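Local coordinates for protein purine nucleoside phosphorylase (Grouper iridovirus, PDB 3KHS) that probably catalyses the phosphorolysis of purine nucleosides such as inosine and guanosine, serving purine nucleoside salvage, at residues B[11-16]-B[49-54]; B[63-68]-B[76-81]; B[69-74]-B[275-280]. All blocks are in the same frame, centred on the assembly; numbering follows the deposited sequence.

Interaction 1: residues B[11-16]-B[49-54]; sequences AAWLNK and DIPNFP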
# COMPACT_ATOMS: atom_id res chain seq x y z
N ALA B 11 4.64 29.06 -10.13
CA ALA B 11 5.52 29.31 -11.27
C ALA B 11 5.53 30.79 -11.63
O ALA B 11 6.59 31.39 -11.80
CB ALA B 11 5.10 28.47 -12.49
N ALA B 12 4.34 31.39 -11.73
CA ALA B 12 4.25 32.80 -12.07
C ALA B 12 5.04 33.64 -11.07
O ALA B 12 5.61 34.67 -11.44
CB ALA B 12 2.79 33.24 -12.11
N TRP B 13 5.08 33.21 -9.82
CA TRP B 13 5.81 33.96 -8.80
C TRP B 13 7.31 33.82 -8.97
O TRP B 13 8.07 34.75 -8.70
CB TRP B 13 5.38 33.49 -7.40
CG TRP B 13 6.06 34.18 -6.26
CD1 TRP B 13 5.58 35.26 -5.55
CD2 TRP B 13 7.32 33.83 -5.64
NE1 TRP B 13 6.46 35.59 -4.53
CE2 TRP B 13 7.53 34.73 -4.57
CE3 TRP B 13 8.27 32.84 -5.89
CZ2 TRP B 13 8.66 34.67 -3.75
CZ3 TRP B 13 9.40 32.78 -5.06
CH2 TRP B 13 9.58 33.69 -4.01
N LEU B 14 7.74 32.64 -9.42
CA LEU B 14 9.17 32.42 -9.63
C LEU B 14 9.56 33.16 -10.90
O LEU B 14 10.63 33.76 -10.96
CB LEU B 14 9.48 30.93 -9.79
CG LEU B 14 9.43 30.05 -8.53
CD1 LEU B 14 9.17 28.59 -8.93
CD2 LEU B 14 10.71 30.20 -7.75
N ASN B 15 8.69 33.13 -11.90
CA ASN B 15 8.98 33.78 -13.16
C ASN B 15 9.28 35.26 -13.03
O ASN B 15 10.04 35.81 -13.82
CB ASN B 15 7.83 33.58 -14.14
CG ASN B 15 8.05 32.38 -15.01
OD1 ASN B 15 7.10 31.81 -15.56
ND2 ASN B 15 9.31 31.99 -15.15
N LYS B 16 8.69 35.90 -12.04
CA LYS B 16 8.92 37.32 -11.84
C LYS B 16 10.42 37.60 -11.74
O LYS B 16 10.88 38.67 -12.14
CB LYS B 16 8.22 37.81 -10.56
CG LYS B 16 6.75 38.21 -10.78
CD LYS B 16 5.99 38.42 -9.46
CE LYS B 16 6.64 39.47 -8.56
NZ LYS B 16 6.16 39.33 -7.16
N ASP B 49 10.99 30.14 0.96
CA ASP B 49 10.40 31.39 0.49
C ASP B 49 9.46 31.15 -0.68
O ASP B 49 8.75 32.06 -1.11
CB ASP B 49 11.48 32.38 0.01
CG ASP B 49 12.45 32.79 1.12
OD1 ASP B 49 12.01 32.99 2.27
OD2 ASP B 49 13.66 32.93 0.82
N ILE B 50 9.46 29.93 -1.20
CA ILE B 50 8.59 29.64 -2.32
C ILE B 50 7.18 29.28 -1.89
O ILE B 50 6.95 28.40 -1.07
CB ILE B 50 9.14 28.50 -3.20
CG1 ILE B 50 10.55 28.84 -3.67
CG2 ILE B 50 8.24 28.26 -4.38
CD1 ILE B 50 11.14 27.76 -4.54
N PRO B 51 6.20 30.00 -2.45
CA PRO B 51 4.77 29.84 -2.21
C PRO B 51 4.30 28.43 -2.59
O PRO B 51 4.61 27.94 -3.67
CB PRO B 51 4.17 30.88 -3.14
CG PRO B 51 5.17 31.98 -3.12
CD PRO B 51 6.49 31.28 -3.13
N ASN B 52 3.52 27.80 -1.71
CA ASN B 52 2.98 26.47 -1.97
C ASN B 52 3.95 25.29 -1.87
O ASN B 52 3.51 24.15 -1.87
CB ASN B 52 2.31 26.42 -3.35
CG ASN B 52 1.06 27.28 -3.45
OD1 ASN B 52 0.21 27.26 -2.57
ND2 ASN B 52 0.94 28.02 -4.54
N PHE B 53 5.26 25.55 -1.80
CA PHE B 53 6.25 24.46 -1.69
C PHE B 53 6.17 23.81 -0.33
O PHE B 53 6.07 24.50 0.70
CB PHE B 53 7.67 25.00 -1.90
CG PHE B 53 8.35 24.50 -3.16
CD1 PHE B 53 7.74 24.61 -4.40
CD2 PHE B 53 9.62 23.95 -3.10
CE1 PHE B 53 8.37 24.18 -5.57
CE2 PHE B 53 10.28 23.52 -4.26
CZ PHE B 53 9.65 23.63 -5.49
N PRO B 54 6.23 22.48 -0.29
CA PRO B 54 6.18 21.82 1.03
C PRO B 54 7.42 22.20 1.83
O PRO B 54 8.42 22.59 1.26
CB PRO B 54 6.16 20.34 0.68
CG PRO B 54 5.46 20.32 -0.67
CD PRO B 54 6.07 21.51 -1.39

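Interaction 2: residues B[63-68]-B[76-81]; sequences GSLIFG and VCMKGR. With PO4 (phosphate ion), chain G.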
# COMPACT_ATOMS: atom_id res chain seq x y z
N GLY B 63 16.50 23.18 1.71
CA GLY B 63 16.43 23.08 0.27
C GLY B 63 16.34 24.36 -0.55
O GLY B 63 15.78 25.37 -0.14
N SER B 64 16.89 24.32 -1.75
CA SER B 64 16.84 25.49 -2.61
C SER B 64 16.68 25.15 -4.07
O SER B 64 17.08 24.08 -4.53
CB SER B 64 18.09 26.35 -2.43
OG SER B 64 19.27 25.56 -2.41
N LEU B 65 16.07 26.08 -4.79
CA LEU B 65 15.82 25.94 -6.21
C LEU B 65 16.81 26.88 -6.90
O LEU B 65 16.90 28.05 -6.55
CB LEU B 65 14.38 26.37 -6.49
CG LEU B 65 13.61 25.86 -7.70
CD1 LEU B 65 13.70 24.35 -7.75
CD2 LEU B 65 12.14 26.31 -7.61
N ILE B 66 17.56 26.37 -7.86
CA ILE B 66 18.57 27.16 -8.55
C ILE B 66 18.26 27.35 -10.03
O ILE B 66 17.98 26.38 -10.73
CB ILE B 66 19.97 26.50 -8.42
CG1 ILE B 66 20.31 26.29 -6.94
CG2 ILE B 66 21.05 27.37 -9.03
CD1 ILE B 66 21.73 25.84 -6.71
N PHE B 67 18.29 28.59 -10.49
CA PHE B 67 18.03 28.87 -11.91
C PHE B 67 19.31 29.36 -12.54
O PHE B 67 19.95 30.27 -12.01
CB PHE B 67 16.97 29.94 -12.11
CG PHE B 67 15.65 29.58 -11.54
CD1 PHE B 67 15.41 29.74 -10.18
CD2 PHE B 67 14.66 29.06 -12.34
CE1 PHE B 67 14.20 29.38 -9.64
CE2 PHE B 67 13.43 28.69 -11.81
CZ PHE B 67 13.20 28.85 -10.46
N GLY B 68 19.67 28.75 -13.67
CA GLY B 68 20.89 29.14 -14.34
C GLY B 68 21.12 28.30 -15.57
O GLY B 68 20.30 27.45 -15.91
N VAL B 76 16.58 24.71 -14.30
CA VAL B 76 16.08 24.95 -12.95
C VAL B 76 16.53 23.68 -12.23
O VAL B 76 16.30 22.57 -12.72
CB VAL B 76 14.52 25.10 -12.89
CG1 VAL B 76 13.85 23.95 -13.53
CG2 VAL B 76 14.09 25.17 -11.43
N CYS B 77 17.22 23.84 -11.11
CA CYS B 77 17.73 22.70 -10.36
C CYS B 77 17.23 22.65 -8.93
O CYS B 77 17.35 23.62 -8.19
CB CYS B 77 19.25 22.73 -10.34
SG CYS B 77 20.06 21.49 -9.24
N MET B 78 16.65 21.50 -8.56
CA MET B 78 16.16 21.26 -7.21
C MET B 78 17.31 20.71 -6.38
O MET B 78 17.83 19.64 -6.68
CB MET B 78 15.02 20.22 -7.23
CG MET B 78 13.59 20.79 -7.51
SD MET B 78 12.27 19.57 -7.48
CE MET B 78 11.94 19.37 -5.75
N LYS B 79 17.72 21.45 -5.35
CA LYS B 79 18.77 20.98 -4.46
C LYS B 79 18.02 20.41 -3.25
O LYS B 79 17.84 21.10 -2.25
CB LYS B 79 19.70 22.12 -4.04
CG LYS B 79 20.80 22.42 -5.06
CD LYS B 79 21.84 23.38 -4.54
CE LYS B 79 22.81 22.72 -3.58
NZ LYS B 79 24.05 23.57 -3.38
N GLY B 80 17.56 19.17 -3.37
CA GLY B 80 16.82 18.54 -2.30
C GLY B 80 15.44 18.25 -2.85
O GLY B 80 14.93 19.03 -3.65
N ARG B 81 14.85 17.12 -2.46
CA ARG B 81 13.52 16.78 -2.94
C ARG B 81 12.62 16.42 -1.75
O ARG B 81 13.04 16.55 -0.62
CB ARG B 81 13.60 15.61 -3.93
CG ARG B 81 14.32 14.35 -3.38
CD ARG B 81 13.63 13.08 -3.87
NE ARG B 81 13.69 12.99 -5.33
CZ ARG B 81 14.78 12.65 -6.01
NH1 ARG B 81 15.92 12.35 -5.36
NH2 ARG B 81 14.73 12.61 -7.34
P PO4 G . 17.03 10.04 -2.57
O1 PO4 G . 18.29 10.27 -3.33
O2 PO4 G . 16.20 11.29 -2.58
O3 PO4 G . 16.25 8.94 -3.20
O4 PO4 G . 17.37 9.67 -1.17

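Interaction 3: residues B[69-74]-B[275-280]; sequences SVNGVS and VIEKIR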
# COMPACT_ATOMS: atom_id res chain seq x y z
N SER B 69 22.24 28.52 -16.23
CA SER B 69 22.53 27.79 -17.45
C SER B 69 23.68 26.82 -17.31
O SER B 69 24.57 26.97 -16.47
CB SER B 69 22.87 28.74 -18.58
OG SER B 69 24.21 29.18 -18.44
N VAL B 70 23.65 25.81 -18.17
CA VAL B 70 24.69 24.79 -18.23
C VAL B 70 24.81 24.47 -19.71
O VAL B 70 23.81 24.19 -20.37
CB VAL B 70 24.31 23.49 -17.49
CG1 VAL B 70 25.42 22.46 -17.67
CG2 VAL B 70 24.07 23.75 -16.00
N ASN B 71 26.03 24.53 -20.22
CA ASN B 71 26.28 24.26 -21.64
C ASN B 71 25.27 24.96 -22.57
O ASN B 71 24.83 24.39 -23.57
CB ASN B 71 26.30 22.74 -21.88
CG ASN B 71 27.43 22.03 -21.12
OD1 ASN B 71 28.54 22.56 -21.00
ND2 ASN B 71 27.16 20.83 -20.61
N GLY B 72 24.93 26.20 -22.22
CA GLY B 72 24.01 26.99 -23.03
C GLY B 72 22.53 26.70 -22.87
O GLY B 72 21.71 27.23 -23.62
N VAL B 73 22.20 25.87 -21.89
CA VAL B 73 20.82 25.48 -21.63
C VAL B 73 20.30 26.12 -20.34
O VAL B 73 20.96 25.99 -19.32
CB VAL B 73 20.75 23.95 -21.50
CG1 VAL B 73 19.32 23.49 -21.22
CG2 VAL B 73 21.32 23.30 -22.77
N SER B 74 19.15 26.79 -20.38
CA SER B 74 18.60 27.38 -19.16
C SER B 74 17.94 26.25 -18.37
O SER B 74 17.04 25.53 -18.85
CB SER B 74 17.59 28.48 -19.50
OG SER B 74 16.68 28.02 -20.47
N VAL B 275 25.47 15.11 -20.42
CA VAL B 275 24.15 14.71 -20.90
C VAL B 275 23.38 15.94 -21.37
O VAL B 275 22.66 15.91 -22.38
CB VAL B 275 23.35 13.97 -19.78
CG1 VAL B 275 21.90 13.83 -20.17
CG2 VAL B 275 23.93 12.59 -19.55
N ILE B 276 23.53 17.03 -20.64
CA ILE B 276 22.85 18.25 -20.97
C ILE B 276 23.43 18.80 -22.27
O ILE B 276 22.72 19.39 -23.09
CB ILE B 276 22.98 19.28 -19.81
CG1 ILE B 276 22.10 18.82 -18.64
CG2 ILE B 276 22.61 20.68 -20.29
CD1 ILE B 276 22.16 19.72 -17.40
N GLU B 277 24.73 18.59 -22.48
CA GLU B 277 25.33 19.06 -23.72
C GLU B 277 24.71 18.33 -24.91
O GLU B 277 24.32 18.96 -25.88
CB GLU B 277 26.84 18.84 -23.71
CG GLU B 277 27.57 19.60 -24.81
CD GLU B 277 29.05 19.31 -24.81
OE1 GLU B 277 29.66 19.29 -23.71
OE2 GLU B 277 29.61 19.11 -25.92
N LYS B 278 24.62 17.00 -24.84
CA LYS B 278 24.02 16.20 -25.92
C LYS B 278 22.55 16.56 -26.15
O LYS B 278 22.04 16.41 -27.26
CB LYS B 278 24.11 14.70 -25.60
CG LYS B 278 25.53 14.19 -25.52
CD LYS B 278 25.62 12.81 -24.89
CE LYS B 278 26.99 12.22 -25.08
NZ LYS B 278 27.26 11.96 -26.54
N ILE B 279 21.88 17.03 -25.10
CA ILE B 279 20.48 17.42 -25.19
C ILE B 279 20.31 18.73 -25.96
O ILE B 279 19.35 18.90 -26.71
CB ILE B 279 19.87 17.60 -23.78
CG1 ILE B 279 19.85 16.27 -23.05
CG2 ILE B 279 18.46 18.16 -23.88
CD1 ILE B 279 19.29 16.35 -21.63
N ARG B 280 21.25 19.66 -25.76
CA ARG B 280 21.20 20.96 -26.42
C ARG B 280 21.07 20.83 -27.94
O ARG B 280 20.83 21.80 -28.64
CB ARG B 280 22.45 21.76 -26.05
CG ARG B 280 22.56 23.10 -26.76
CD ARG B 280 23.68 23.95 -26.19
NE ARG B 280 24.94 23.21 -26.02
CZ ARG B 280 25.52 22.48 -26.97
NH1 ARG B 280 24.97 22.37 -28.17
NH2 ARG B 280 26.67 21.86 -26.70

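Interaction 1: residues B[11-16]-B[49-54]
Pro51, whose ring lies over Trp13, has its backbone O hydrogen-bonded to Thr10 OG1 of helix 3-15, which also bonds Asn52 ND2; this holds a type II beta turn (Ile50 to Phe53) against the helix. The turn belongs to the loop between strands 42-46 and 64-70 of the mixed sheet. No hydrogen bond joins segments 11-16 and 49-54; the Trp13 and Leu14 side chains meet both side chains and backbone of the loop. Pro51 CD sits 3.6 Å from the centroid of the Trp13 six-membered ring and only 10° off the ring normal, a CH-pi contact over one face. Pro51 CG spreads toward the five-membered ring. Trp13 reaches the loop because its CG is anti to the backbone N (chi1 180°), which swings the indole off the helix. Farther along the indole, Trp13 CH2 meets the backbone O of Asp49 obliquely at 3.4 Å. Leu14 and Ile50 lie deeper, their side chains crossing at about a right angle, with Leu14 CD2 4.1 Å from Ile50 CD1. Leu65 and Val45 of the sheet also touch Ile50. Its CD1 also lies over one face of the buried Phe53 ring, 4.2 Å above the plane and over the ring's centre.

Interaction 2: residues B[63-68]-B[76-81]
Strands 64-70 and 73-79 form an antiparallel beta hairpin of the mixed sheet, and segments 63-68 and 76-81 are its arms beyond the turn. Ile66 and Cys77 make a hydrogen-bonded pair: Ile66 N donates to Cys77 O at 2.8 Å, and Cys77 N returns the bond to Ile66 O, both within the carbonyl planes. Near the open end Lys79 N reaches Ser64 O at 2.8 Å, the donor nearly in line with the carbonyl (172°), while the return bond from Ser64 N to Lys79 O is weak. Side chains alternate between two faces. On one, Val76 CG2 touches both Phe67 CE2 (3.6 Å) and Leu65 CD1, and Leu65 CD1 also rests 3.6 Å from Met78 CG; Met78 and Val76 continue onto helix 95-102. On the other face the aliphatic part of Lys79 runs past Ile66 CD1 and Ser64 OG. Beyond Gly80, whose positive phi (118°) suits glycine, the chain leads to Arg81. Arg81 NH1 donates to O2 of the bound phosphate at 3.0 Å, and Arg81 NE forms a salt bridge with Glu221. With Ser30, His83, Ala113 and Ser217 also bonded to the ion, this resembles the phosphate site of the purine nucleoside phosphorylase family.

Interaction 3: residues B[69-74]-B[275-280]
Val73 and Ile276 cross at a slant, with Val73 CG2 3.8 Å from Ile276 CG2, and this apolar pair sets the tip of the hairpin against the last turns of helix 257-279. The same Val73 methyl meets Arg280 CB at 3.8 Å, so it sits against two helix residues one turn apart. Ile276 CG2, placed anti to the backbone N while CG1 takes the position beside it (chi1 -72°), also reaches Val70 CG1 at 4.2 Å. The tip itself is a type I' turn from Val70 to Val73 with Asn71-Gly72 at its corners, both at positive phi; Val70 and Val73 bond reciprocally through their backbones, Val73 N to Val70 O at 2.8 Å. Asn71 and Glu277 side chains run across each other at about a right angle, their amide and carboxylate planes 73° apart. Asn71 ND2 touches Glu277 CB (3.7 Å), not the carboxylate. Arg280, bent at chi3, has Glu277 O over one face of its guanidinium; its fit against Asn71 O is doubtful. Deeper in the fold, Ile276 packs on Leu24 and Ile26 of strand 24-28, Val73 also touches Leu24, and Val275 and Lys278 turn to helix 165-178.

Interactions 2 and 3 share the hairpin of strands 64-70 and 73-79: interaction 2 pairs its arms and interaction 3 docks its turn on helix 257-279, their centres about 16 Å apart. Interaction 1 comes first along the chain and closes before the hairpin begins, whereas 2 and 3 alternate in sequence. The centre of interaction 1 is about 12 Å from that of interaction 2, and the two touch directly, Ile50 CD1 meeting Leu65 CD2 at 3.5 Å and Leu14 CD2 meeting Phe67 CZ at 3.9 Å. Interactions 1 and 3, with centres about 24 Å apart, do not touch. The hairpin thus connects the N-terminal helix, the C-terminal helix and, through Arg81, the phosphate site.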